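Local coordinates for putative amidohydrolase (Unidentified, PDB 3MKV), which probably acts as a zinc-dependent prolidase of the amidohydrolase superfamily, cleaving dipeptides that end in proline, at residues A284-K289 / G329-L334; P275-Y280 / R340-V345; V69-N74 / A79-V84. One frame throughout, in Å; residues are numbered along the deposited sequence.

Contact 1 (A284-K289 / G329-L334); sequences ASEGEK and GEAQRL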
# COMPACT_ATOMS: atom_id res chain seq x y z
N ALA A 284 3.26 37.30 24.08
CA ALA A 284 3.36 38.69 23.66
C ALA A 284 4.74 39.28 23.95
O ALA A 284 5.31 39.97 23.11
CB ALA A 284 2.26 39.52 24.32
N SER A 285 5.28 38.99 25.14
CA SER A 285 6.53 39.60 25.61
C SER A 285 7.79 39.11 24.91
O SER A 285 8.66 39.90 24.54
CB SER A 285 6.69 39.39 27.12
OG SER A 285 5.51 39.75 27.82
N GLU A 286 7.91 37.80 24.75
CA GLU A 286 9.17 37.21 24.32
C GLU A 286 8.97 36.10 23.30
O GLU A 286 9.92 35.39 22.96
CB GLU A 286 9.93 36.66 25.53
CG GLU A 286 9.29 35.42 26.16
CD GLU A 286 9.87 35.09 27.53
OE1 GLU A 286 9.97 36.00 28.37
OE2 GLU A 286 10.21 33.91 27.77
N GLY A 287 7.74 35.96 22.81
CA GLY A 287 7.41 34.92 21.84
C GLY A 287 8.23 34.97 20.56
O GLY A 287 8.77 33.96 20.11
N GLU A 288 8.33 36.16 19.97
CA GLU A 288 9.03 36.33 18.70
C GLU A 288 10.54 36.25 18.83
O GLU A 288 11.22 35.75 17.93
CB GLU A 288 8.65 37.67 18.07
CG GLU A 288 9.34 37.92 16.75
CD GLU A 288 9.18 39.35 16.29
OE1 GLU A 288 9.70 39.69 15.21
OE2 GLU A 288 8.51 40.12 17.01
N LYS A 289 11.07 36.76 19.94
CA LYS A 289 12.50 36.73 20.21
C LYS A 289 13.05 35.30 20.26
O LYS A 289 14.17 35.04 19.82
CB LYS A 289 12.80 37.43 21.53
CG LYS A 289 14.21 37.18 22.06
CD LYS A 289 14.57 38.17 23.16
CE LYS A 289 16.08 38.34 23.27
NZ LYS A 289 16.45 39.66 23.86
N GLY A 329 8.68 26.41 25.71
CA GLY A 329 10.10 26.73 25.60
C GLY A 329 10.72 27.39 26.81
O GLY A 329 10.67 26.86 27.92
N GLU A 330 11.32 28.54 26.57
CA GLU A 330 12.01 29.34 27.55
C GLU A 330 11.09 29.85 28.63
O GLU A 330 11.48 30.02 29.76
CB GLU A 330 12.70 30.51 26.86
CG GLU A 330 13.89 30.14 26.01
CD GLU A 330 13.55 29.69 24.59
OE1 GLU A 330 12.37 29.47 24.26
OE2 GLU A 330 14.49 29.56 23.78
N ALA A 331 9.86 30.15 28.23
CA ALA A 331 8.84 30.76 29.08
C ALA A 331 8.35 29.83 30.18
O ALA A 331 7.78 30.29 31.18
CB ALA A 331 7.68 31.21 28.25
N GLN A 332 8.54 28.53 29.99
CA GLN A 332 8.19 27.57 31.02
C GLN A 332 8.69 28.02 32.38
O GLN A 332 8.15 27.62 33.41
CB GLN A 332 8.77 26.19 30.70
CG GLN A 332 8.19 25.56 29.45
CD GLN A 332 7.69 24.14 29.69
OE1 GLN A 332 7.38 23.76 30.82
NE2 GLN A 332 7.59 23.35 28.62
N ARG A 333 9.72 28.86 32.40
CA ARG A 333 10.29 29.28 33.68
C ARG A 333 9.33 30.16 34.49
O ARG A 333 9.52 30.36 35.70
CB ARG A 333 11.60 30.03 33.46
CG ARG A 333 11.46 31.52 33.67
CD ARG A 333 11.32 32.27 32.37
NE ARG A 333 12.60 32.80 31.92
CZ ARG A 333 12.74 33.91 31.21
NH1 ARG A 333 11.68 34.64 30.87
NH2 ARG A 333 13.96 34.31 30.85
N LEU A 334 8.28 30.66 33.82
CA LEU A 334 7.36 31.65 34.38
C LEU A 334 6.15 31.05 35.07
O LEU A 334 5.31 31.77 35.60
CB LEU A 334 6.89 32.62 33.27
CG LEU A 334 7.96 33.55 32.69
CD1 LEU A 334 7.52 34.10 31.34
CD2 LEU A 334 8.29 34.68 33.66

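Contact 2 (P275-Y280 / R340-V345); sequences PTLVTY and RILAEV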
# COMPACT_ATOMS: atom_id res chain seq x y z
N PRO A 275 -8.05 28.17 33.30
CA PRO A 275 -7.47 29.34 32.67
C PRO A 275 -5.96 29.19 32.63
O PRO A 275 -5.39 28.59 33.54
CB PRO A 275 -7.85 30.49 33.62
CG PRO A 275 -8.94 29.92 34.52
CD PRO A 275 -8.60 28.47 34.63
N THR A 276 -5.32 29.73 31.61
CA THR A 276 -3.87 29.62 31.50
C THR A 276 -3.25 30.97 31.14
O THR A 276 -2.47 31.08 30.18
CB THR A 276 -3.47 28.53 30.49
OG1 THR A 276 -4.02 28.83 29.19
CG2 THR A 276 -4.00 27.16 30.94
N LEU A 277 -3.59 31.99 31.93
CA LEU A 277 -3.27 33.41 31.63
C LEU A 277 -1.79 33.74 31.43
O LEU A 277 -1.43 34.54 30.56
CB LEU A 277 -3.84 34.32 32.73
CG LEU A 277 -5.34 34.18 33.01
CD1 LEU A 277 -5.79 35.12 34.10
CD2 LEU A 277 -6.13 34.42 31.73
N VAL A 278 -0.92 33.16 32.24
CA VAL A 278 0.50 33.49 32.19
C VAL A 278 1.09 33.27 30.80
O VAL A 278 2.01 33.99 30.38
CB VAL A 278 1.29 32.68 33.25
CG1 VAL A 278 1.15 31.18 32.98
CG2 VAL A 278 2.75 33.13 33.28
N THR A 279 0.58 32.28 30.09
CA THR A 279 1.12 31.94 28.79
C THR A 279 0.90 33.05 27.77
O THR A 279 1.77 33.33 26.94
CB THR A 279 0.55 30.63 28.24
OG1 THR A 279 1.23 30.29 27.02
CG2 THR A 279 -0.94 30.76 27.96
N TYR A 280 -0.26 33.70 27.83
CA TYR A 280 -0.55 34.78 26.88
C TYR A 280 0.35 36.00 27.11
O TYR A 280 0.86 36.59 26.15
CB TYR A 280 -2.04 35.13 26.91
CG TYR A 280 -2.87 33.87 26.75
CD1 TYR A 280 -2.71 33.06 25.64
CD2 TYR A 280 -3.77 33.48 27.73
CE1 TYR A 280 -3.44 31.90 25.49
CE2 TYR A 280 -4.51 32.30 27.59
CZ TYR A 280 -4.33 31.52 26.45
OH TYR A 280 -5.03 30.35 26.27
N ARG A 340 0.58 35.26 40.88
CA ARG A 340 0.58 36.72 40.84
C ARG A 340 -0.55 37.25 39.96
O ARG A 340 -1.33 38.12 40.38
CB ARG A 340 1.92 37.22 40.29
CG ARG A 340 2.22 38.68 40.61
CD ARG A 340 3.26 39.27 39.66
NE ARG A 340 2.68 39.65 38.37
CZ ARG A 340 3.11 39.20 37.19
NH1 ARG A 340 4.14 38.36 37.14
NH2 ARG A 340 2.52 39.59 36.07
N ILE A 341 -0.64 36.74 38.74
CA ILE A 341 -1.63 37.22 37.79
C ILE A 341 -3.06 37.01 38.28
O ILE A 341 -3.86 37.95 38.32
CB ILE A 341 -1.44 36.56 36.42
CG1 ILE A 341 -0.09 36.97 35.82
CG2 ILE A 341 -2.58 36.92 35.48
CD1 ILE A 341 0.23 36.31 34.50
N LEU A 342 -3.39 35.79 38.68
CA LEU A 342 -4.72 35.50 39.22
C LEU A 342 -4.98 36.31 40.49
O LEU A 342 -6.12 36.66 40.80
CB LEU A 342 -4.89 34.00 39.51
CG LEU A 342 -4.75 33.01 38.34
CD1 LEU A 342 -4.61 31.57 38.82
CD2 LEU A 342 -5.90 33.13 37.37
N ALA A 343 -3.91 36.61 41.23
CA ALA A 343 -4.03 37.34 42.49
C ALA A 343 -4.63 38.73 42.30
O ALA A 343 -5.17 39.31 43.23
CB ALA A 343 -2.68 37.42 43.19
N GLU A 344 -4.51 39.26 41.09
CA GLU A 344 -5.03 40.59 40.79
C GLU A 344 -6.55 40.61 40.79
O GLU A 344 -7.16 41.68 40.83
CB GLU A 344 -4.51 41.06 39.44
CG GLU A 344 -3.00 41.11 39.33
CD GLU A 344 -2.53 41.28 37.90
OE1 GLU A 344 -3.36 41.10 36.97
OE2 GLU A 344 -1.34 41.59 37.69
N VAL A 345 -7.17 39.44 40.76
CA VAL A 345 -8.62 39.40 40.63
C VAL A 345 -9.25 38.48 41.66
O VAL A 345 -10.39 38.70 42.08
CB VAL A 345 -9.06 38.98 39.21
CG1 VAL A 345 -10.54 38.64 39.19
CG2 VAL A 345 -8.75 40.09 38.22

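Contact 3 (V69-N74 / A79-V84); sequences VAIEFN and ATLPNV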
# COMPACT_ATOMS: atom_id res chain seq x y z
N VAL A 69 6.98 18.39 26.92
CA VAL A 69 7.86 18.30 25.76
C VAL A 69 7.77 19.50 24.85
O VAL A 69 8.33 19.48 23.76
CB VAL A 69 7.66 16.99 24.94
CG1 VAL A 69 7.54 15.80 25.87
CG2 VAL A 69 6.46 17.11 24.00
N ALA A 70 7.07 20.54 25.29
CA ALA A 70 7.06 21.80 24.56
C ALA A 70 8.35 22.53 24.87
O ALA A 70 8.36 23.53 25.59
CB ALA A 70 5.88 22.64 24.96
N ILE A 71 9.45 22.01 24.33
CA ILE A 71 10.79 22.48 24.66
C ILE A 71 11.17 23.76 23.91
O ILE A 71 12.21 24.36 24.19
CB ILE A 71 11.87 21.40 24.38
CG1 ILE A 71 11.90 21.02 22.90
CG2 ILE A 71 11.63 20.16 25.24
CD1 ILE A 71 13.11 20.17 22.52
N GLU A 72 10.34 24.16 22.95
CA GLU A 72 10.46 25.48 22.35
C GLU A 72 9.13 26.05 21.87
O GLU A 72 8.12 25.35 21.86
CB GLU A 72 11.53 25.53 21.24
CG GLU A 72 12.02 24.19 20.71
CD GLU A 72 12.96 24.35 19.51
OE1 GLU A 72 14.04 23.72 19.49
OE2 GLU A 72 12.61 25.14 18.60
N PHE A 73 9.15 27.33 21.48
CA PHE A 73 7.96 28.03 21.00
C PHE A 73 7.40 27.51 19.66
O PHE A 73 6.21 27.65 19.38
CB PHE A 73 8.23 29.54 20.88
CG PHE A 73 8.21 30.27 22.21
CD1 PHE A 73 9.39 30.52 22.90
CD2 PHE A 73 7.01 30.72 22.76
CE1 PHE A 73 9.38 31.20 24.12
CE2 PHE A 73 6.99 31.40 23.98
CZ PHE A 73 8.18 31.64 24.65
N ASN A 74 8.26 26.93 18.83
CA ASN A 74 7.83 26.40 17.54
C ASN A 74 7.52 24.90 17.61
O ASN A 74 8.41 24.04 17.47
CB ASN A 74 8.88 26.71 16.46
CG ASN A 74 8.45 26.25 15.07
OD1 ASN A 74 7.39 25.64 14.89
ND2 ASN A 74 9.29 26.52 14.07
N ALA A 79 8.34 18.54 16.66
CA ALA A 79 7.97 17.17 16.32
C ALA A 79 8.94 16.52 15.33
O ALA A 79 8.94 15.30 15.17
CB ALA A 79 6.54 17.11 15.79
N THR A 80 9.75 17.34 14.68
CA THR A 80 10.74 16.84 13.72
C THR A 80 12.10 16.61 14.37
O THR A 80 12.94 15.90 13.83
CB THR A 80 10.91 17.82 12.55
OG1 THR A 80 11.73 18.91 12.98
CG2 THR A 80 9.55 18.34 12.09
N LEU A 81 12.32 17.23 15.52
CA LEU A 81 13.51 16.96 16.32
C LEU A 81 13.61 15.49 16.74
O LEU A 81 12.59 14.82 16.98
CB LEU A 81 13.50 17.84 17.56
CG LEU A 81 13.65 19.34 17.28
CD1 LEU A 81 13.71 20.09 18.59
CD2 LEU A 81 14.90 19.59 16.44
N PRO A 82 14.84 14.98 16.84
CA PRO A 82 15.12 13.63 17.27
C PRO A 82 14.49 13.32 18.62
O PRO A 82 14.50 14.17 19.52
CB PRO A 82 16.64 13.62 17.39
CG PRO A 82 17.08 14.63 16.39
CD PRO A 82 16.07 15.72 16.52
N ASN A 83 13.98 12.11 18.76
CA ASN A 83 13.34 11.66 19.98
C ASN A 83 14.27 11.73 21.20
O ASN A 83 13.84 11.97 22.32
CB ASN A 83 12.80 10.25 19.79
CG ASN A 83 11.59 10.20 18.85
OD1 ASN A 83 10.72 11.09 18.88
ND2 ASN A 83 11.51 9.15 18.04
N VAL A 84 15.56 11.54 20.95
CA VAL A 84 16.57 11.58 22.00
C VAL A 84 16.70 12.99 22.57
O VAL A 84 16.64 13.17 23.78
CB VAL A 84 17.95 11.08 21.45
CG1 VAL A 84 19.10 11.42 22.42
CG2 VAL A 84 17.89 9.58 21.16

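Contact 1 (A284-K289 / G329-L334)
Glu286 reaches across from the later part of helix 277-286 to make a long salt bridge, its OE1 lying 3.3 Å from Arg333 NH1. OE2 is scarcely farther from the same nitrogen, at 3.5 Å, so NH1 faces both carboxylate oxygens rather than pairing neatly with one. The two flat groups stand 84° apart, which excludes a coplanar, two-pronged pairing; the approach to the guanidinium is oblique, and the attraction is best read as electrostatic, since no hydrogen bond spans the segments. OE2 also rests against Ala331, 3.7 Å from its CB, while OE1 has Leu334 CD1 as a looser apolar neighbour.

Glu286 CG occupies the crowded position between the backbone N and the carbonyl carbon (chi1 70°), and the chain then runs straight out toward the 3-10 segment 331-334. Arg333 comes round by bends at chi2 and chi3, bringing its end nearer than its first bond would suggest. Leu334 N closes the 3-10 turn on Ala331 O at 2.7 Å. Farther out, Ala331 and Leu334 both pack on Ala282 of helix 277-286, and Gln332 NE2, on the inward side, binds the carbonyls of His67 and Ala70. Segment 329-334 belongs to the loop after zinc ligand Asp326 in the amidohydrolase (beta/alpha)-barrel, with the Ala331 side chain about 12 Å from a zinc ion.

A second carboxylate is close by: Glu330 OE1 lies 6.1 Å from Glu286 OE2. Arg333 probably offsets part of this like charge, but the long separation and the exposed position of Arg333 imply a modest, solvent-moderated attraction.

Contact 2 (P275-Y280 / R340-V345)
Leu277 and Ile341 join two helices of the amidohydrolase (beta/alpha)-barrel: helix 277-286, which follows strand 272-274, and helix 337-343. The fit is wholly apolar across the segments, and all four touching residues are buried.

The main bump is Leu277 CD1. It enters a shallow notch between two methyls of successive residues, 3.9 Å from Ile341 CG2 and 3.8 Å from Leu342 CD2; the two directions open at about 88° from CD1, so the methyl is seated between them. Leu342 starts across the interface rather than into it, and its CG, anti to the carbonyl carbon (chi1 -60°), carries CD2 back to form one wall. Ile341 CG2 also lies 4.0 Å from Leu277 CB, closing on the leucine at its base.

The other arm of Ile341 makes the reciprocal fit. Its CG1 branch is extended (chi2 177°) and drives CD1 onto the first turn of helix 277-286, beside Val278. Helix 307-317 touches both segments, its Ile311 packing on Leu277 and Pro275.

Polar anchoring comes from Glu338, whose OE1 and OE2 accept bonds from Leu277 N and Val278 N respectively, holding the start of one helix to the other. The opposite side of segment 275-280 serves the metal centre: Thr276 OG1 bonds to ND1 of the zinc ligand His254, and Thr279 OG1 to the carbonyl of Asp326, another zinc ligand. The closest approach is made by Ile341 CD1, which abuts backbone as well as side chain, 3.7 Å from Val278 CA and 4.0 Å from Val278 CB.

Contact 3 (V69-N74 / A79-V84)
Glu72 OE1, which lies 3.8 Å from Leu81 CD1, is gripped by two arginines: it forms salt bridges with NH1 of Arg77, on the short helix 75-78, and with NH1 of Arg89, on helix 83-99. One carboxylate oxygen thus ties the loop to both helices that follow it, and the paired positive charges would be expected to keep the acid ionised. Its first torsion, chi1 14°, is nearly eclipsed, a possible sign of strain accepted to place the group; beyond CG the chain is extended and approaches Leu81 from the opposite direction.

Leu81 CD1 is the one atom that carries the contact across the segments. Besides the oxygen it touches Ile71 CD1 at 4.0 Å, and the two directions from the leucine methyl are about 76° apart, so it fits into the corner made by the neighbouring side chains of Ile71 and Glu72. Ile71 CG1 sits between its backbone N and carbonyl carbon (chi1 61°), turning CD1 toward the leucine. Arg89 packs on both apolar side chains.

A side-chain cap starts helix 75-78: Asn74 OD1 accepts from Arg77 N. Pro82 stands at the N-cap position of helix 83-99. Neighbouring subunits meet segment 79-84 where it enters that helix: Ser149 OG of a second subunit bonds to Thr80 O, and Pro114 of a third packs on Pro82. The loop begins just after His65 and His67, two ligands of a zinc ion, and its course from barrel strand through a short helix to a long one is that of a beta-alpha loop at the metal-binding end of an amidohydrolase (beta/alpha)-barrel.

Contact 2 is the buried one, made of interlocking aliphatic methyls; contact 1 lies at the surface, and its one polar link is a long salt bridge, while contact 3 is partly buried, largely apolar across the segments with a carboxylate held by arginines from outside them, and alone of the three borders other subunits. Contacts 1 and 2 share helix 277-286, using its later part and its first turn, and touch where Leu334 O meets Val278 CG2 at 3.7 Å. Contacts 1 and 3 join through Ala70 O, probably hydrogen-bonded to Gly329 N at 2.9 Å, and through Phe73, whose CZ lies 3.7 Å from Ala331 CB. Contacts 2 and 3 do not touch; segment 329-334 reaches both.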